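Local coordinates for protein transcriptional regulator, TetR family (Agrobacterium tumefaciens, PDB 3C2B) that probably binds regulatory DNA and controls transcription as a TetR-family regulator, at residues Arg16-Leu21 against Ile67-Ser72; Ser153-Phe158 against His211-Gly216. All blocks are in the same frame, centred on the assembly; numbering follows the deposited sequence.

Contact 1. Residues Arg16-Leu21 against Ile67-Ser72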
loop_
_atom_site.group_PDB
_atom_site.type_symbol
_atom_site.label_atom_id
_atom_site.label_comp_id
_atom_site.label_asym_id
_atom_site.label_seq_id
_atom_site.Cartn_x
_atom_site.Cartn_y
_atom_site.Cartn_z
ATOM N N ARG A 16 -8.821 -33.920 1.642
ATOM C CA ARG A 16 -7.413 -34.039 1.289
ATOM C C ARG A 16 -6.870 -32.776 0.592
ATOM O O ARG A 16 -5.737 -32.331 0.876
ATOM C CB ARG A 16 -7.201 -35.285 0.419
ATOM C CG ARG A 16 -5.780 -35.514 -0.084
ATOM C CD ARG A 16 -4.751 -35.574 1.043
ATOM N NE ARG A 16 -3.482 -36.134 0.580
ATOM C CZ ARG A 16 -2.284 -35.812 1.063
ATOM N NH1 ARG A 16 -2.164 -34.909 2.030
ATOM N NH2 ARG A 16 -1.199 -36.386 0.562
ATOM N N GLN A 17 -7.661 -32.224 -0.330
ATOM C CA GLN A 17 -7.264 -31.035 -1.085
ATOM C C GLN A 17 -7.061 -29.819 -0.164
ATOM O O GLN A 17 -6.131 -29.028 -0.370
ATOM C CB GLN A 17 -8.280 -30.728 -2.186
ATOM C CG GLN A 17 -8.225 -31.671 -3.383
ATOM C CD GLN A 17 -9.374 -31.429 -4.351
ATOM O OE1 GLN A 17 -9.419 -30.415 -5.058
ATOM N NE2 GLN A 17 -10.310 -32.373 -4.391
ATOM N N ASN A 18 -7.918 -29.706 0.856
ATOM C CA ASN A 18 -7.795 -28.683 1.898
ATOM C C ASN A 18 -6.537 -28.836 2.783
ATOM O O ASN A 18 -5.756 -27.881 2.911
ATOM C CB ASN A 18 -9.077 -28.603 2.730
ATOM C CG ASN A 18 -10.287 -28.173 1.902
ATOM O OD1 ASN A 18 -10.147 -27.651 0.793
ATOM N ND2 ASN A 18 -11.479 -28.397 2.439
ATOM N N ALA A 19 -6.325 -30.018 3.364
ATOM C CA ALA A 19 -5.123 -30.275 4.158
ATOM C C ALA A 19 -3.849 -29.872 3.403
ATOM O O ALA A 19 -2.929 -29.289 3.994
ATOM C CB ALA A 19 -5.055 -31.725 4.564
ATOM N N VAL A 20 -3.813 -30.175 2.101
ATOM C CA VAL A 20 -2.677 -29.864 1.223
ATOM C C VAL A 20 -2.480 -28.340 1.037
ATOM O O VAL A 20 -1.369 -27.803 1.161
ATOM C CB VAL A 20 -2.830 -30.583 -0.165
ATOM C CG1 VAL A 20 -1.948 -29.939 -1.250
ATOM C CG2 VAL A 20 -2.540 -32.103 -0.047
ATOM N N LEU A 21 -3.580 -27.658 0.740
ATOM C CA LEU A 21 -3.589 -26.226 0.591
ATOM C C LEU A 21 -3.167 -25.511 1.884
ATOM O O LEU A 21 -2.507 -24.461 1.818
ATOM C CB LEU A 21 -4.960 -25.762 0.075
ATOM C CG LEU A 21 -5.248 -26.107 -1.398
ATOM C CD1 LEU A 21 -6.699 -25.855 -1.770
ATOM C CD2 LEU A 21 -4.283 -25.412 -2.393
ATOM N N ILE A 67 -5.364 -19.057 -3.188
ATOM C CA ILE A 67 -6.078 -17.778 -3.031
ATOM C C ILE A 67 -7.595 -17.988 -2.789
ATOM O O ILE A 67 -8.158 -17.365 -1.885
ATOM C CB ILE A 67 -5.837 -16.821 -4.234
ATOM C CG1 ILE A 67 -4.364 -16.387 -4.276
ATOM C CG2 ILE A 67 -6.783 -15.599 -4.181
ATOM C CD1 ILE A 67 -3.963 -15.492 -5.459
ATOM N N THR A 68 -8.249 -18.857 -3.574
ATOM C CA THR A 68 -9.699 -19.058 -3.411
ATOM C C THR A 68 -10.059 -19.982 -2.237
ATOM O O THR A 68 -11.177 -19.908 -1.725
ATOM C CB THR A 68 -10.399 -19.506 -4.709
ATOM O OG1 THR A 68 -10.028 -20.851 -5.024
ATOM C CG2 THR A 68 -10.030 -18.580 -5.863
ATOM N N PHE A 69 -9.131 -20.850 -1.830
ATOM C CA PHE A 69 -9.269 -21.663 -0.604
ATOM C C PHE A 69 -9.231 -20.742 0.615
ATOM O O PHE A 69 -10.041 -20.890 1.523
ATOM C CB PHE A 69 -8.133 -22.712 -0.525
ATOM C CG PHE A 69 -8.017 -23.433 0.809
ATOM C CD1 PHE A 69 -8.949 -24.405 1.189
ATOM C CD2 PHE A 69 -6.944 -23.172 1.670
ATOM C CE1 PHE A 69 -8.830 -25.084 2.421
ATOM C CE2 PHE A 69 -6.819 -23.859 2.904
ATOM C CZ PHE A 69 -7.757 -24.814 3.274
ATOM N N GLN A 70 -8.296 -19.786 0.627
ATOM C CA GLN A 70 -8.198 -18.874 1.755
ATOM C C GLN A 70 -9.402 -17.929 1.829
ATOM O O GLN A 70 -10.044 -17.814 2.880
ATOM C CB GLN A 70 -6.889 -18.102 1.729
ATOM C CG GLN A 70 -6.773 -17.048 2.824
ATOM C CD GLN A 70 -6.577 -17.622 4.236
ATOM O OE1 GLN A 70 -6.521 -18.836 4.441
ATOM N NE2 GLN A 70 -6.463 -16.725 5.214
ATOM N N GLN A 71 -9.696 -17.277 0.702
ATOM C CA GLN A 71 -10.865 -16.400 0.542
ATOM C C GLN A 71 -12.143 -17.051 1.100
ATOM O O GLN A 71 -13.062 -16.339 1.500
ATOM C CB GLN A 71 -11.039 -15.941 -0.938
ATOM C CG GLN A 71 -10.002 -14.845 -1.384
ATOM C CD GLN A 71 -10.094 -14.350 -2.858
ATOM O OE1 GLN A 71 -10.859 -14.854 -3.667
ATOM N NE2 GLN A 71 -9.271 -13.382 -3.192
ATOM N N SER A 72 -12.169 -18.391 1.159
ATOM C CA SER A 72 -13.300 -19.183 1.698
ATOM C C SER A 72 -13.421 -19.206 3.220
ATOM O O SER A 72 -14.510 -19.428 3.752
ATOM C CB SER A 72 -13.211 -20.651 1.240
ATOM O OG SER A 72 -13.493 -20.783 -0.135
#
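The phenyl ring of F69 overlaps L21 face-on: L21 CB sits 3.9 Å from the ring centroid and 21° off the ring normal, a CH-pi contact displaced toward the rim. Its closest ring atom is CD2, 3.6 Å from L21 CB. L21 CD1 reaches the root of the side chain, 3.7 Å from F69 CB and 3.8 Å from F69 CG. The leucine thus spans the phenylalanine from the CD2-CE2 rim to the root of the side chain, the two side chains running past one another in opposite directions.

N18, one turn earlier on the same helix, takes the outer part of the ring. Its OD1 comes within 3.3 Å of F69 CE1, and CG and CB of N18 meet the same corner, each 3.5 Å from F69 CE1. The approach is oblique, with the amide plane tilted 35° from the ring. No hydrogen bond links the two segments, so the contact rests on the CH-pi overlap and the close packing of N18 against the ring. What brings the ring here is its first torsion: CG of F69 stands anti to the backbone N (chi1 169°), extending the phenyl across to N18 and L21. F69 also touches D22 and L25, so the ring follows successive turns of helix 15-31.

Behind the contact, L21 touches F56 of helix 49-56, while I67, T68 and Q71 touch helix 127-134. Within 67-72, S72 OG donates to T68 O at 2.9 Å.

Helix 15-31 begins the three-helix DNA-binding unit of the TetR fold, with the helix-turn-helix predicted at 37-56; helix 59-71 is, as in the family, the connector to the helical core, and F69 packs the one against the other.

Contact 2. Residues Ser153-Phe158 against His211-Gly216; sequences SGYLRF and HSELGG
Y155 and E213 meet through a single hydrogen bond, Y155 OH donating to E213 OE1 at 2.9 Å. The acceptor is met on its syn side, with the hydroxyl 29° out of the carboxylate plane. Seen from the tyrosine, OE1 lies at the ring edge, near the ring plane and 3.3 Å from Y155 CE1. Ring and carboxylate are turned almost square to each other, 82° between planes. E213 spans the gap with CG anti to its backbone N (chi1 178°) and the chain extended beyond, carrying the carboxylate from the last turn of helix 208-214 over to the phenol.

The other carboxylate oxygen is held too: E213 OE2 accepts from the backbone N of A86, at the start of helix 86-104. That helix end would probably favour a charged carboxylate, and with OE1 and OE2 both engaged the group has little room to rotate. In the all-helical C-terminal domain of this TetR-family protein, the contact thus joins the loop after helix 137-152 to the last modelled helix, beside the start of helix 86-104.

Further out, around the tyrosine ring, S153 O lies over the centre of one face, 3.7 Å above the plane, and K209 makes a cation-pi contact with the ring while its NZ hydrogen-bonds S153 O. A86 and L89 also touch Y155. G154, with positive phi, closes helix 137-152 in a Schellman motif, and its carbonyl O accepts from T207 OG1, while backbone hydrogen bonding joins Y155 to T207.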
loop_
_atom_site.group_PDB
_atom_site.type_symbol
_atom_site.label_atom_id
_atom_site.label_comp_id
_atom_site.label_asym_id
_atom_site.label_seq_id
_atom_site.Cartn_x
_atom_site.Cartn_y
_atom_site.Cartn_z
ATOM N N SER A 153 -29.320 7.900 7.787
ATOM C CA SER A 153 -29.719 8.302 9.101
ATOM C C SER A 153 -29.465 9.766 9.302
ATOM O O SER A 153 -29.673 10.282 10.389
ATOM C CB SER A 153 -29.008 7.465 10.155
ATOM O OG SER A 153 -29.384 6.098 10.046
ATOM N N GLY A 154 -29.030 10.438 8.235
ATOM C CA GLY A 154 -28.782 11.866 8.246
ATOM C C GLY A 154 -27.448 12.269 8.844
ATOM O O GLY A 154 -27.213 13.472 9.078
ATOM N N TYR A 155 -26.568 11.293 9.102
ATOM C CA TYR A 155 -25.285 11.586 9.799
ATOM C C TYR A 155 -24.070 11.832 8.885
ATOM O O TYR A 155 -23.090 12.407 9.323
ATOM C CB TYR A 155 -24.939 10.491 10.820
ATOM C CG TYR A 155 -25.973 10.291 11.903
ATOM C CD1 TYR A 155 -26.363 11.348 12.752
ATOM C CD2 TYR A 155 -26.560 9.030 12.094
ATOM C CE1 TYR A 155 -27.315 11.149 13.745
ATOM C CE2 TYR A 155 -27.500 8.828 13.088
ATOM C CZ TYR A 155 -27.882 9.883 13.900
ATOM O OH TYR A 155 -28.819 9.637 14.873
ATOM N N LEU A 156 -24.155 11.398 7.631
ATOM C CA LEU A 156 -23.071 11.547 6.640
ATOM C C LEU A 156 -23.574 12.196 5.367
ATOM O O LEU A 156 -24.657 11.873 4.881
ATOM C CB LEU A 156 -22.474 10.187 6.251
ATOM C CG LEU A 156 -21.857 9.350 7.353
ATOM C CD1 LEU A 156 -21.379 8.058 6.705
ATOM C CD2 LEU A 156 -20.705 10.137 7.999
ATOM N N ARG A 157 -22.761 13.087 4.823
ATOM C CA ARG A 157 -23.078 13.734 3.581
ATOM C C ARG A 157 -21.888 13.548 2.644
ATOM O O ARG A 157 -20.749 13.725 3.059
ATOM C CB ARG A 157 -23.389 15.227 3.846
ATOM C CG ARG A 157 -23.063 16.163 2.711
ATOM C CD ARG A 157 -23.119 17.682 3.082
ATOM N NE ARG A 157 -22.217 18.142 4.163
ATOM C CZ ARG A 157 -20.884 17.982 4.222
ATOM N NH1 ARG A 157 -20.204 17.310 3.284
ATOM N NH2 ARG A 157 -20.218 18.485 5.262
ATOM N N PHE A 158 -22.143 13.172 1.395
ATOM C CA PHE A 158 -21.072 13.072 0.386
ATOM C C PHE A 158 -21.679 13.088 -1.012
ATOM O O PHE A 158 -22.808 12.652 -1.199
ATOM C CB PHE A 158 -20.195 11.802 0.568
ATOM C CG PHE A 158 -20.992 10.551 0.900
ATOM C CD1 PHE A 158 -21.091 10.120 2.206
ATOM C CD2 PHE A 158 -21.691 9.867 -0.081
ATOM C CE1 PHE A 158 -21.857 9.011 2.537
ATOM C CE2 PHE A 158 -22.455 8.752 0.228
ATOM C CZ PHE A 158 -22.544 8.318 1.545
ATOM N N HIS A 211 -22.487 15.480 14.627
ATOM C CA HIS A 211 -21.602 16.172 15.564
ATOM C C HIS A 211 -22.345 16.682 16.808
ATOM O O HIS A 211 -21.866 16.524 17.943
ATOM C CB HIS A 211 -20.843 17.304 14.865
ATOM C CG HIS A 211 -19.887 16.827 13.797
ATOM N ND1 HIS A 211 -18.929 15.860 14.026
ATOM C CD2 HIS A 211 -19.743 17.198 12.503
ATOM C CE1 HIS A 211 -18.257 15.635 12.910
ATOM N NE2 HIS A 211 -18.729 16.437 11.972
ATOM N N SER A 212 -23.517 17.283 16.609
ATOM C CA SER A 212 -24.257 17.794 17.757
ATOM C C SER A 212 -24.900 16.651 18.574
ATOM O O SER A 212 -25.113 16.790 19.773
ATOM C CB SER A 212 -25.252 18.879 17.350
ATOM O OG SER A 212 -26.272 18.353 16.532
ATOM N N GLU A 213 -25.160 15.510 17.935
ATOM C CA GLU A 213 -25.645 14.333 18.660
ATOM C C GLU A 213 -24.536 13.595 19.416
ATOM O O GLU A 213 -24.747 13.173 20.543
ATOM C CB GLU A 213 -26.395 13.369 17.741
ATOM C CG GLU A 213 -26.869 12.104 18.455
ATOM C CD GLU A 213 -27.827 11.287 17.632
ATOM O OE1 GLU A 213 -28.487 11.887 16.749
ATOM O OE2 GLU A 213 -27.917 10.057 17.882
ATOM N N LEU A 214 -23.373 13.410 18.786
ATOM C CA LEU A 214 -22.195 12.863 19.473
ATOM C C LEU A 214 -21.734 13.790 20.585
ATOM O O LEU A 214 -21.054 13.348 21.508
ATOM C CB LEU A 214 -21.037 12.617 18.508
ATOM C CG LEU A 214 -21.271 11.484 17.506
ATOM C CD1 LEU A 214 -20.096 11.340 16.575
ATOM C CD2 LEU A 214 -21.547 10.175 18.211
ATOM N N GLY A 215 -22.104 15.066 20.484
ATOM C CA GLY A 215 -21.792 16.054 21.516
ATOM C C GLY A 215 -22.813 16.159 22.636
ATOM O O GLY A 215 -22.776 17.121 23.402
ATOM N N GLY A 216 -23.724 15.185 22.737
ATOM C CA GLY A 216 -24.729 15.134 23.809
ATOM C C GLY A 216 -25.501 16.420 24.051
ATOM O O GLY A 216 -26.065 17.006 23.125
#

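In the fold
From the N terminus, the chain runs through helix 15-31 and the predicted helix-turn-helix, then returns along helix 59-71, where contact 1 closes a loop of 45 intervening residues. Helices 86-104, 107-120, 127-134 and 137-152 follow before contact 2 opens at 153-158; it closes after 52 intervening residues, on helix 208-214 at the end of the model. The two loops lie in series, neither enclosing nor crossing the other. Contact 1 ties helix 15-31 to helix 59-71, across the predicted helix-turn-helix; contact 2 ties the last modelled helix to the turn after helix 137-152. Their centres are 43 Å apart, on opposite sides of the chain's centre.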